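Local coordinates for hypothetical protein (Staphylococcus aureus subsp. aureus, PDB 1QYI) that is of unknown function but probably belongs to the haloacid dehalogenase-like superfamily, made up largely of phosphatases and other hydrolases, at residues T205-I213 with R240-N251; V217-K228 with N251-E259. All coordinates share one frame; numbering follows the deposited sequence.

Interaction 1: T205-I213 with R240-N251; sequences TGYIYQEII and RPYTETVVPFEN
The guanidinium NH1 of Arg-240 is gripped from two directions: it donates a hydrogen bond to the backbone O of Glu-244 at 2.9 Å, close to the guanidinium plane, and a weak one to Glu-211 OE1 at 3.5 Å. Arg-240 NH2 adds the second arm of the salt bridge, a weak but fairly straight bond of 3.3 Å to Glu-211 OE2. The carboxylate comes in at the guanidinium edge, yet its own plane is turned 76° from that of the arginine, so the pair is bidentate without being coplanar. NH2 also forms a salt bridge with Asp-9, in the loop after strand 3-6. Set between two acidic side chains and a carbonyl, the arginine has little freedom to rotate, and its positive charge probably favours the ionised form of the buried Glu-211. Asp-9 lies in what is probably the DxD signature of the haloacid dehalogenase-like fold; here, as in members with a C1-type cap, a helical insertion follows the first strand, and residues 205-213 lead from it back to the core. Beside the salt bridge lies an apolar patch. With CG1 of Ile-208 anti to its backbone N (chi1 -173°) and the chain extended beyond it, CD1 reaches the helix between Glu-244 and Val-247, 3.7 Å from Val-247 CB, while CG1 rests 3.5 Å from Pro-248 CG. That proline has no N-H to return to the preceding turn, and helix 242-252 kinks there. Next along the loop, the Tyr-209 ring meets Val-247 CG1 obliquely through CE1 at 3.4 Å and takes Asn-251 CB at its edge.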
loop_
_atom_site.group_PDB
_atom_site.type_symbol
_atom_site.label_atom_id
_atom_site.label_comp_id
_atom_site.label_asym_id
_atom_site.label_seq_id
_atom_site.Cartn_x
_atom_site.Cartn_y
_atom_site.Cartn_z
ATOM N N THR A 205 7.873 9.564 -13.660
ATOM C CA THR A 205 8.744 8.414 -13.818
ATOM C C THR A 205 8.366 7.213 -12.955
ATOM O O THR A 205 8.696 6.071 -13.284
ATOM C CB THR A 205 10.171 8.830 -13.531
ATOM O OG1 THR A 205 10.213 9.571 -12.309
ATOM C CG2 THR A 205 10.686 9.727 -14.650
ATOM N N GLY A 206 7.666 7.470 -11.855
ATOM C CA GLY A 206 7.247 6.396 -10.979
ATOM C C GLY A 206 8.118 6.171 -9.754
ATOM O O GLY A 206 9.238 5.662 -9.846
ATOM N N TYR A 207 7.584 6.535 -8.595
ATOM C CA TYR A 207 8.297 6.371 -7.344
ATOM C C TYR A 207 8.477 4.906 -6.982
ATOM O O TYR A 207 8.908 4.581 -5.875
ATOM C CB TYR A 207 7.562 7.121 -6.232
ATOM C CG TYR A 207 7.674 8.617 -6.395
ATOM C CD1 TYR A 207 8.835 9.291 -6.012
ATOM C CD2 TYR A 207 6.660 9.346 -7.006
ATOM C CE1 TYR A 207 8.987 10.656 -6.238
ATOM C CE2 TYR A 207 6.807 10.713 -7.237
ATOM C CZ TYR A 207 7.976 11.354 -6.849
ATOM O OH TYR A 207 8.133 12.697 -7.090
ATOM N N ILE A 208 8.126 4.019 -7.905
ATOM C CA ILE A 208 8.296 2.596 -7.657
ATOM C C ILE A 208 9.788 2.351 -7.796
ATOM O O ILE A 208 10.338 1.418 -7.218
ATOM C CB ILE A 208 7.516 1.729 -8.691
ATOM C CG1 ILE A 208 7.575 0.264 -8.281
ATOM C CG2 ILE A 208 8.125 1.877 -10.095
ATOM C CD1 ILE A 208 6.683 -0.618 -9.122
ATOM N N TYR A 209 10.438 3.221 -8.564
ATOM C CA TYR A 209 11.875 3.139 -8.780
ATOM C C TYR A 209 12.667 3.846 -7.678
ATOM O O TYR A 209 13.883 3.729 -7.623
ATOM C CB TYR A 209 12.222 3.743 -10.136
ATOM C CG TYR A 209 11.620 3.008 -11.294
ATOM C CD1 TYR A 209 12.164 1.808 -11.745
ATOM C CD2 TYR A 209 10.533 3.544 -11.984
ATOM C CE1 TYR A 209 11.644 1.170 -12.872
ATOM C CE2 TYR A 209 10.005 2.912 -13.101
ATOM C CZ TYR A 209 10.566 1.728 -13.547
ATOM O OH TYR A 209 10.059 1.119 -14.683
ATOM N N GLN A 210 11.984 4.580 -6.807
ATOM C CA GLN A 210 12.675 5.277 -5.728
ATOM C C GLN A 210 12.094 4.811 -4.412
ATOM O O GLN A 210 11.808 5.612 -3.520
ATOM C CB GLN A 210 12.501 6.791 -5.849
ATOM C CG GLN A 210 12.591 7.292 -7.275
ATOM C CD GLN A 210 12.701 8.791 -7.359
ATOM O OE1 GLN A 210 12.553 9.368 -8.432
ATOM N NE2 GLN A 210 12.983 9.432 -6.230
ATOM N N GLU A 211 11.917 3.500 -4.303
ATOM C CA GLU A 211 11.354 2.881 -3.115
ATOM C C GLU A 211 12.313 3.046 -1.924
ATOM O O GLU A 211 13.539 3.028 -2.075
ATOM C CB GLU A 211 11.082 1.399 -3.415
ATOM C CG GLU A 211 9.995 0.743 -2.570
ATOM C CD GLU A 211 8.569 1.050 -3.047
ATOM O OE1 GLU A 211 8.250 0.805 -4.227
ATOM O OE2 GLU A 211 7.753 1.524 -2.235
ATOM N N ILE A 212 11.732 3.234 -0.744
ATOM C CA ILE A 212 12.476 3.408 0.501
ATOM C C ILE A 212 13.099 2.079 0.962
ATOM O O ILE A 212 12.397 1.127 1.297
ATOM C CB ILE A 212 11.558 3.957 1.622
ATOM C CG1 ILE A 212 10.138 4.182 1.098
ATOM C CG2 ILE A 212 12.082 5.291 2.101
ATOM C CD1 ILE A 212 9.395 2.925 0.582
ATOM N N ILE A 213 14.424 2.028 0.984
ATOM C CA ILE A 213 15.112 0.819 1.381
ATOM C C ILE A 213 15.194 0.723 2.902
ATOM O O ILE A 213 15.320 1.740 3.591
ATOM C CB ILE A 213 16.549 0.782 0.815
ATOM C CG1 ILE A 213 16.627 1.502 -0.539
ATOM C CG2 ILE A 213 17.019 -0.659 0.725
ATOM C CD1 ILE A 213 15.847 0.853 -1.671
ATOM N N ARG A 240 2.083 -7.325 -2.101
ATOM C CA ARG A 240 2.238 -6.427 -3.236
ATOM C C ARG A 240 1.907 -7.147 -4.543
ATOM O O ARG A 240 2.146 -8.352 -4.672
ATOM C CB ARG A 240 3.687 -5.940 -3.332
ATOM C CG ARG A 240 4.186 -5.099 -2.174
ATOM C CD ARG A 240 5.587 -4.599 -2.480
ATOM N NE ARG A 240 5.983 -3.488 -1.624
ATOM C CZ ARG A 240 6.655 -2.426 -2.051
ATOM N NH1 ARG A 240 7.014 -2.319 -3.328
ATOM N NH2 ARG A 240 6.967 -1.465 -1.194
ATOM N N PRO A 241 1.331 -6.431 -5.520
ATOM C CA PRO A 241 1.030 -7.107 -6.785
ATOM C C PRO A 241 2.338 -7.387 -7.541
ATOM O O PRO A 241 3.427 -6.964 -7.117
ATOM C CB PRO A 241 0.116 -6.114 -7.511
ATOM C CG PRO A 241 0.530 -4.780 -6.949
ATOM C CD PRO A 241 0.688 -5.104 -5.471
ATOM N N TYR A 242 2.226 -8.084 -8.665
ATOM C CA TYR A 242 3.386 -8.454 -9.474
ATOM C C TYR A 242 4.389 -7.360 -9.780
ATOM O O TYR A 242 5.570 -7.497 -9.485
ATOM C CB TYR A 242 2.942 -9.057 -10.806
ATOM C CG TYR A 242 4.113 -9.445 -11.681
ATOM C CD1 TYR A 242 4.970 -10.493 -11.305
ATOM C CD2 TYR A 242 4.371 -8.777 -12.878
ATOM C CE1 TYR A 242 6.050 -10.868 -12.101
ATOM C CE2 TYR A 242 5.448 -9.141 -13.685
ATOM C CZ TYR A 242 6.283 -10.190 -13.292
ATOM O OH TYR A 242 7.337 -10.565 -14.099
ATOM N N THR A 243 3.921 -6.286 -10.399
ATOM C CA THR A 243 4.801 -5.202 -10.784
ATOM C C THR A 243 5.454 -4.479 -9.610
ATOM O O THR A 243 6.637 -4.136 -9.664
ATOM C CB THR A 243 4.047 -4.173 -11.615
ATOM O OG1 THR A 243 3.158 -3.435 -10.758
ATOM C CG2 THR A 243 3.235 -4.881 -12.696
ATOM N N GLU A 244 4.676 -4.230 -8.563
ATOM C CA GLU A 244 5.183 -3.543 -7.385
ATOM C C GLU A 244 6.246 -4.351 -6.647
ATOM O O GLU A 244 6.907 -3.843 -5.740
ATOM C CB GLU A 244 4.019 -3.193 -6.451
ATOM C CG GLU A 244 3.436 -1.805 -6.733
ATOM C CD GLU A 244 1.942 -1.701 -6.452
ATOM O OE1 GLU A 244 1.512 -2.124 -5.355
ATOM O OE2 GLU A 244 1.205 -1.180 -7.320
ATOM N N THR A 245 6.405 -5.608 -7.056
ATOM C CA THR A 245 7.392 -6.513 -6.474
ATOM C C THR A 245 8.595 -6.653 -7.417
ATOM O O THR A 245 9.738 -6.377 -7.043
ATOM C CB THR A 245 6.794 -7.918 -6.248
ATOM O OG1 THR A 245 5.495 -7.786 -5.663
ATOM C CG2 THR A 245 7.679 -8.738 -5.330
ATOM N N VAL A 246 8.329 -7.088 -8.644
ATOM C CA VAL A 246 9.391 -7.275 -9.629
ATOM C C VAL A 246 10.180 -5.993 -9.953
ATOM O O VAL A 246 11.391 -5.954 -9.745
ATOM C CB VAL A 246 8.831 -7.889 -10.937
ATOM C CG1 VAL A 246 9.834 -7.735 -12.073
ATOM C CG2 VAL A 246 8.545 -9.365 -10.710
ATOM N N VAL A 247 9.501 -4.957 -10.447
ATOM C CA VAL A 247 10.154 -3.709 -10.812
ATOM C C VAL A 247 11.103 -3.179 -9.746
ATOM O O VAL A 247 12.266 -2.894 -10.035
ATOM C CB VAL A 247 9.114 -2.624 -11.149
ATOM C CG1 VAL A 247 9.801 -1.332 -11.554
ATOM C CG2 VAL A 247 8.211 -3.114 -12.271
ATOM N N PRO A 248 10.630 -3.045 -8.499
ATOM C CA PRO A 248 11.507 -2.538 -7.438
ATOM C C PRO A 248 12.751 -3.414 -7.258
ATOM O O PRO A 248 13.878 -2.925 -7.316
ATOM C CB PRO A 248 10.607 -2.552 -6.203
ATOM C CG PRO A 248 9.222 -2.401 -6.783
ATOM C CD PRO A 248 9.270 -3.288 -7.991
ATOM N N PHE A 249 12.538 -4.710 -7.049
ATOM C CA PHE A 249 13.647 -5.641 -6.862
ATOM C C PHE A 249 14.584 -5.652 -8.061
ATOM O O PHE A 249 15.802 -5.782 -7.919
ATOM C CB PHE A 249 13.127 -7.060 -6.588
ATOM C CG PHE A 249 12.868 -7.341 -5.127
ATOM C CD1 PHE A 249 12.040 -6.512 -4.378
ATOM C CD2 PHE A 249 13.448 -8.439 -4.503
ATOM C CE1 PHE A 249 11.794 -6.772 -3.029
ATOM C CE2 PHE A 249 13.205 -8.705 -3.151
ATOM C CZ PHE A 249 12.374 -7.865 -2.419
ATOM N N GLU A 250 14.000 -5.512 -9.241
ATOM C CA GLU A 250 14.743 -5.485 -10.490
ATOM C C GLU A 250 15.682 -4.277 -10.495
ATOM O O GLU A 250 16.896 -4.430 -10.606
ATOM C CB GLU A 250 13.732 -5.424 -11.639
ATOM C CG GLU A 250 14.222 -4.798 -12.917
ATOM C CD GLU A 250 15.513 -5.389 -13.395
ATOM O OE1 GLU A 250 15.596 -6.630 -13.487
ATOM O OE2 GLU A 250 16.444 -4.607 -13.683
ATOM N N ASN A 251 15.107 -3.085 -10.355
ATOM C CA ASN A 251 15.863 -1.833 -10.330
ATOM C C ASN A 251 16.954 -1.837 -9.254
ATOM O O ASN A 251 18.024 -1.263 -9.449
ATOM C CB ASN A 251 14.884 -0.662 -10.120
ATOM C CG ASN A 251 15.573 0.647 -9.724
ATOM O OD1 ASN A 251 15.459 1.101 -8.584
ATOM N ND2 ASN A 251 16.273 1.261 -10.669
#

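Interaction 2: V217-K228 with N251-E259; sequences VDEVKVLLNDLK and NLGLLPYFE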
loop_
_atom_site.group_PDB
_atom_site.type_symbol
_atom_site.label_atom_id
_atom_site.label_comp_id
_atom_site.label_asym_id
_atom_site.label_seq_id
_atom_site.Cartn_x
_atom_site.Cartn_y
_atom_site.Cartn_z
ATOM N N VAL A 217 21.274 -2.095 0.124
ATOM C CA VAL A 217 21.242 -3.193 -0.837
ATOM C C VAL A 217 22.573 -3.927 -0.988
ATOM O O VAL A 217 22.615 -5.162 -1.018
ATOM C CB VAL A 217 20.785 -2.675 -2.205
ATOM C CG1 VAL A 217 20.664 -3.819 -3.193
ATOM C CG2 VAL A 217 19.455 -1.962 -2.045
ATOM N N ASP A 218 23.660 -3.167 -1.084
ATOM C CA ASP A 218 24.986 -3.756 -1.228
ATOM C C ASP A 218 25.290 -4.722 -0.076
ATOM O O ASP A 218 26.042 -5.683 -0.250
ATOM C CB ASP A 218 26.034 -2.645 -1.296
ATOM C CG ASP A 218 26.164 -1.890 0.008
ATOM O OD1 ASP A 218 25.140 -1.717 0.704
ATOM O OD2 ASP A 218 27.290 -1.458 0.330
ATOM N N GLU A 219 24.700 -4.468 1.091
ATOM C CA GLU A 219 24.891 -5.326 2.265
ATOM C C GLU A 219 24.009 -6.577 2.193
ATOM O O GLU A 219 24.438 -7.660 2.599
ATOM C CB GLU A 219 24.568 -4.553 3.546
ATOM C CG GLU A 219 25.760 -4.285 4.453
ATOM C CD GLU A 219 25.387 -3.476 5.695
ATOM O OE1 GLU A 219 25.057 -2.276 5.550
ATOM O OE2 GLU A 219 25.411 -4.044 6.812
ATOM N N VAL A 220 22.782 -6.431 1.685
ATOM C CA VAL A 220 21.880 -7.576 1.573
ATOM C C VAL A 220 22.271 -8.457 0.389
ATOM O O VAL A 220 22.003 -9.651 0.394
ATOM C CB VAL A 220 20.379 -7.157 1.416
ATOM C CG1 VAL A 220 20.056 -5.999 2.330
ATOM C CG2 VAL A 220 20.065 -6.833 -0.023
ATOM N N LYS A 221 22.914 -7.873 -0.618
ATOM C CA LYS A 221 23.327 -8.648 -1.778
ATOM C C LYS A 221 24.392 -9.664 -1.379
ATOM O O LYS A 221 24.564 -10.681 -2.050
ATOM C CB LYS A 221 23.873 -7.740 -2.878
ATOM C CG LYS A 221 22.825 -7.033 -3.721
ATOM C CD LYS A 221 23.501 -6.027 -4.647
ATOM C CE LYS A 221 22.505 -5.349 -5.581
ATOM N NZ LYS A 221 23.120 -4.212 -6.334
ATOM N N VAL A 222 25.108 -9.385 -0.288
ATOM C CA VAL A 222 26.141 -10.296 0.213
ATOM C C VAL A 222 25.496 -11.357 1.098
ATOM O O VAL A 222 25.919 -12.512 1.114
ATOM C CB VAL A 222 27.208 -9.549 1.053
ATOM C CG1 VAL A 222 28.212 -10.549 1.621
ATOM C CG2 VAL A 222 27.928 -8.514 0.199
ATOM N N LEU A 223 24.474 -10.947 1.843
ATOM C CA LEU A 223 23.744 -11.845 2.726
ATOM C C LEU A 223 22.988 -12.877 1.907
ATOM O O LEU A 223 23.015 -14.066 2.215
ATOM C CB LEU A 223 22.762 -11.051 3.597
ATOM C CG LEU A 223 21.575 -11.784 4.243
ATOM C CD1 LEU A 223 22.067 -12.839 5.236
ATOM C CD2 LEU A 223 20.673 -10.763 4.927
ATOM N N LEU A 224 22.309 -12.422 0.861
ATOM C CA LEU A 224 21.550 -13.328 -0.000
ATOM C C LEU A 224 22.487 -14.291 -0.715
ATOM O O LEU A 224 22.200 -15.480 -0.840
ATOM C CB LEU A 224 20.742 -12.532 -1.029
ATOM C CG LEU A 224 19.659 -11.627 -0.440
ATOM C CD1 LEU A 224 18.969 -10.860 -1.555
ATOM C CD2 LEU A 224 18.665 -12.472 0.343
ATOM N N ASN A 225 23.610 -13.755 -1.184
ATOM C CA ASN A 225 24.619 -14.534 -1.885
ATOM C C ASN A 225 25.165 -15.650 -0.991
ATOM O O ASN A 225 25.243 -16.799 -1.413
ATOM C CB ASN A 225 25.754 -13.608 -2.336
ATOM C CG ASN A 225 26.682 -14.264 -3.337
ATOM O OD1 ASN A 225 26.240 -14.810 -4.354
ATOM N ND2 ASN A 225 27.978 -14.201 -3.065
ATOM N N ASP A 226 25.539 -15.317 0.241
ATOM C CA ASP A 226 26.058 -16.331 1.153
ATOM C C ASP A 226 24.953 -17.317 1.503
ATOM O O ASP A 226 25.210 -18.507 1.662
ATOM C CB ASP A 226 26.602 -15.705 2.440
ATOM C CG ASP A 226 27.672 -14.667 2.181
ATOM O OD1 ASP A 226 28.401 -14.776 1.167
ATOM O OD2 ASP A 226 27.798 -13.744 3.015
ATOM N N LEU A 227 23.725 -16.821 1.632
ATOM C CA LEU A 227 22.585 -17.675 1.954
ATOM C C LEU A 227 22.504 -18.787 0.919
ATOM O O LEU A 227 22.273 -19.951 1.256
ATOM C CB LEU A 227 21.292 -16.859 1.945
ATOM C CG LEU A 227 20.567 -16.557 3.261
ATOM C CD1 LEU A 227 21.543 -16.310 4.394
ATOM C CD2 LEU A 227 19.666 -15.346 3.038
ATOM N N LYS A 228 22.705 -18.428 -0.346
ATOM C CA LYS A 228 22.676 -19.409 -1.415
ATOM C C LYS A 228 23.919 -20.277 -1.287
ATOM O O LYS A 228 23.867 -21.490 -1.502
ATOM C CB LYS A 228 22.629 -18.708 -2.778
ATOM C CG LYS A 228 21.202 -18.357 -3.234
ATOM C CD LYS A 228 21.161 -17.029 -3.978
ATOM C CE LYS A 228 20.971 -17.209 -5.467
ATOM N NZ LYS A 228 19.566 -17.558 -5.805
ATOM N N ASN A 251 15.107 -3.085 -10.355
ATOM C CA ASN A 251 15.863 -1.833 -10.330
ATOM C C ASN A 251 16.954 -1.837 -9.254
ATOM O O ASN A 251 18.024 -1.263 -9.449
ATOM C CB ASN A 251 14.884 -0.662 -10.120
ATOM C CG ASN A 251 15.573 0.647 -9.724
ATOM O OD1 ASN A 251 15.459 1.101 -8.584
ATOM N ND2 ASN A 251 16.273 1.261 -10.669
ATOM N N LEU A 252 16.690 -2.506 -8.136
ATOM C CA LEU A 252 17.642 -2.559 -7.028
ATOM C C LEU A 252 18.751 -3.591 -7.173
ATOM O O LEU A 252 19.793 -3.478 -6.525
ATOM C CB LEU A 252 16.899 -2.804 -5.719
ATOM C CG LEU A 252 15.924 -1.699 -5.309
ATOM C CD1 LEU A 252 15.023 -2.210 -4.205
ATOM C CD2 LEU A 252 16.703 -0.472 -4.864
ATOM N N GLY A 253 18.531 -4.595 -8.016
ATOM C CA GLY A 253 19.534 -5.631 -8.211
ATOM C C GLY A 253 19.378 -6.806 -7.255
ATOM O O GLY A 253 20.339 -7.515 -6.974
ATOM N N LEU A 254 18.166 -7.027 -6.758
ATOM C CA LEU A 254 17.929 -8.123 -5.834
ATOM C C LEU A 254 17.271 -9.290 -6.553
ATOM O O LEU A 254 17.448 -10.450 -6.177
ATOM C CB LEU A 254 17.041 -7.657 -4.679
ATOM C CG LEU A 254 17.562 -6.471 -3.866
ATOM C CD1 LEU A 254 16.500 -6.021 -2.883
ATOM C CD2 LEU A 254 18.847 -6.848 -3.145
ATOM N N LEU A 255 16.519 -8.977 -7.600
ATOM C CA LEU A 255 15.812 -9.990 -8.371
ATOM C C LEU A 255 16.662 -11.208 -8.739
ATOM O O LEU A 255 16.205 -12.339 -8.632
ATOM C CB LEU A 255 15.228 -9.359 -9.636
ATOM C CG LEU A 255 14.102 -10.164 -10.276
ATOM C CD1 LEU A 255 12.960 -10.305 -9.285
ATOM C CD2 LEU A 255 13.640 -9.467 -11.544
ATOM N N PRO A 256 17.909 -10.993 -9.189
ATOM C CA PRO A 256 18.774 -12.121 -9.560
ATOM C C PRO A 256 18.949 -13.208 -8.485
ATOM O O PRO A 256 19.396 -14.319 -8.790
ATOM C CB PRO A 256 20.090 -11.432 -9.921
ATOM C CG PRO A 256 19.613 -10.154 -10.553
ATOM C CD PRO A 256 18.518 -9.711 -9.597
ATOM N N TYR A 257 18.588 -12.890 -7.242
ATOM C CA TYR A 257 18.704 -13.834 -6.119
ATOM C C TYR A 257 17.398 -14.566 -5.844
ATOM O O TYR A 257 17.304 -15.328 -4.882
ATOM C CB TYR A 257 19.113 -13.100 -4.845
ATOM C CG TYR A 257 20.431 -12.386 -4.960
ATOM C CD1 TYR A 257 21.635 -13.097 -4.970
ATOM C CD2 TYR A 257 20.479 -11.000 -5.073
ATOM C CE1 TYR A 257 22.855 -12.441 -5.093
ATOM C CE2 TYR A 257 21.683 -10.332 -5.199
ATOM C CZ TYR A 257 22.869 -11.050 -5.210
ATOM O OH TYR A 257 24.055 -10.370 -5.351
ATOM N N PHE A 258 16.399 -14.336 -6.689
ATOM C CA PHE A 258 15.096 -14.966 -6.523
ATOM C C PHE A 258 14.594 -15.509 -7.853
ATOM O O PHE A 258 14.437 -14.751 -8.805
ATOM C CB PHE A 258 14.085 -13.942 -6.005
ATOM C CG PHE A 258 14.465 -13.319 -4.701
ATOM C CD1 PHE A 258 14.068 -13.895 -3.503
ATOM C CD2 PHE A 258 15.230 -12.159 -4.665
ATOM C CE1 PHE A 258 14.424 -13.325 -2.292
ATOM C CE2 PHE A 258 15.592 -11.582 -3.455
ATOM C CZ PHE A 258 15.188 -12.167 -2.266
ATOM N N GLU A 259 14.341 -16.813 -7.923
ATOM C CA GLU A 259 13.824 -17.423 -9.147
ATOM C C GLU A 259 12.396 -16.945 -9.357
ATOM O O GLU A 259 11.599 -16.945 -8.426
ATOM C CB GLU A 259 13.817 -18.944 -9.029
ATOM C CG GLU A 259 14.653 -19.634 -10.073
ATOM C CD GLU A 259 16.106 -19.250 -9.975
ATOM O OE1 GLU A 259 16.419 -18.062 -10.209
ATOM O OE2 GLU A 259 16.931 -20.136 -9.649
HETATM O O HOH W 1 17.970 -17.853 -7.826
HETATM O O HOH W 2 16.799 -18.052 -4.823
#
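Leu-224 lies over one face of the Tyr-257 ring, its CB 4.2 Å from the ring centroid and 22° off the normal in a CH-pi contact. Its CD1 continues inward to Phe-258 CE2 at 3.9 Å, so a single leucine of helix 217-229 touches both aromatic residues. Lys-221 crosses the phenol end of Tyr-257 at about a right angle, with CB and CG against OH and CE2, and Lys-228 CD comes up to the opposite part of the ring, at the CD1 edge. One and two turns before Leu-224, Val-220 and Val-217 receive CD2 of Leu-254, which lies 3.4 Å from Val-220 CG2 and 3.5 Å from Val-217 CG1.

Both lysines end on backbone carbonyls. Extended beyond CG, Lys-221 carries NZ to Leu-252 O in a weak bond of 3.4 Å. Lys-228 instead bends at chi2, chi3 and chi4, which curls NZ back to a weak bond with Tyr-257 O at 3.3 Å. Water 2 links the same two atoms, weakly on the NZ side, and water 1 connects Lys-228 NZ to Glu-259 OE1, the bond to the carboxylate being weak.

The backbone of 251-259 sets these groups in place. Helix 242-252 ends in a Schellman motif at Gly-253, whose positive phi (90°) turns the chain alongside the neighbouring helix, and the 3-10 segment 255-257 then presents Tyr-257. Farther in, Leu-224 and Phe-258 both reach Leu-234 and Phe-6 on the parallel sheet of the Rossmann-like core. The contact thus grades from an apolar interior to a border of lysines, where long, weak and water-assisted bonds suggest that hydrophobic packing, rather than polar bonding, supplies most of the cohesion.

In the fold
Interactions 1 and 2 have centres about 15 Å apart and follow one another along helix 242-252: 205-213 lies along the helix from Thr-243 to Asn-251, and the chain just beyond, from Leu-252, packs on 217-228; Asn-251 belongs to both segments. Along the chain 205-213 and 217-228 come first, then strand 233-237 of the parallel sheet, then 240-251 and 251-259. Direct joints exist as well, Phe-249 O probably bonding to Leu-254 N and Leu-255 N, and Ile-213 packing on Leu-252. Interaction 1 lies where the chain leaves the helical insertion, interaction 2 within the core. One helix thereby couples the cap junction to the sheet and the helix packed beside it.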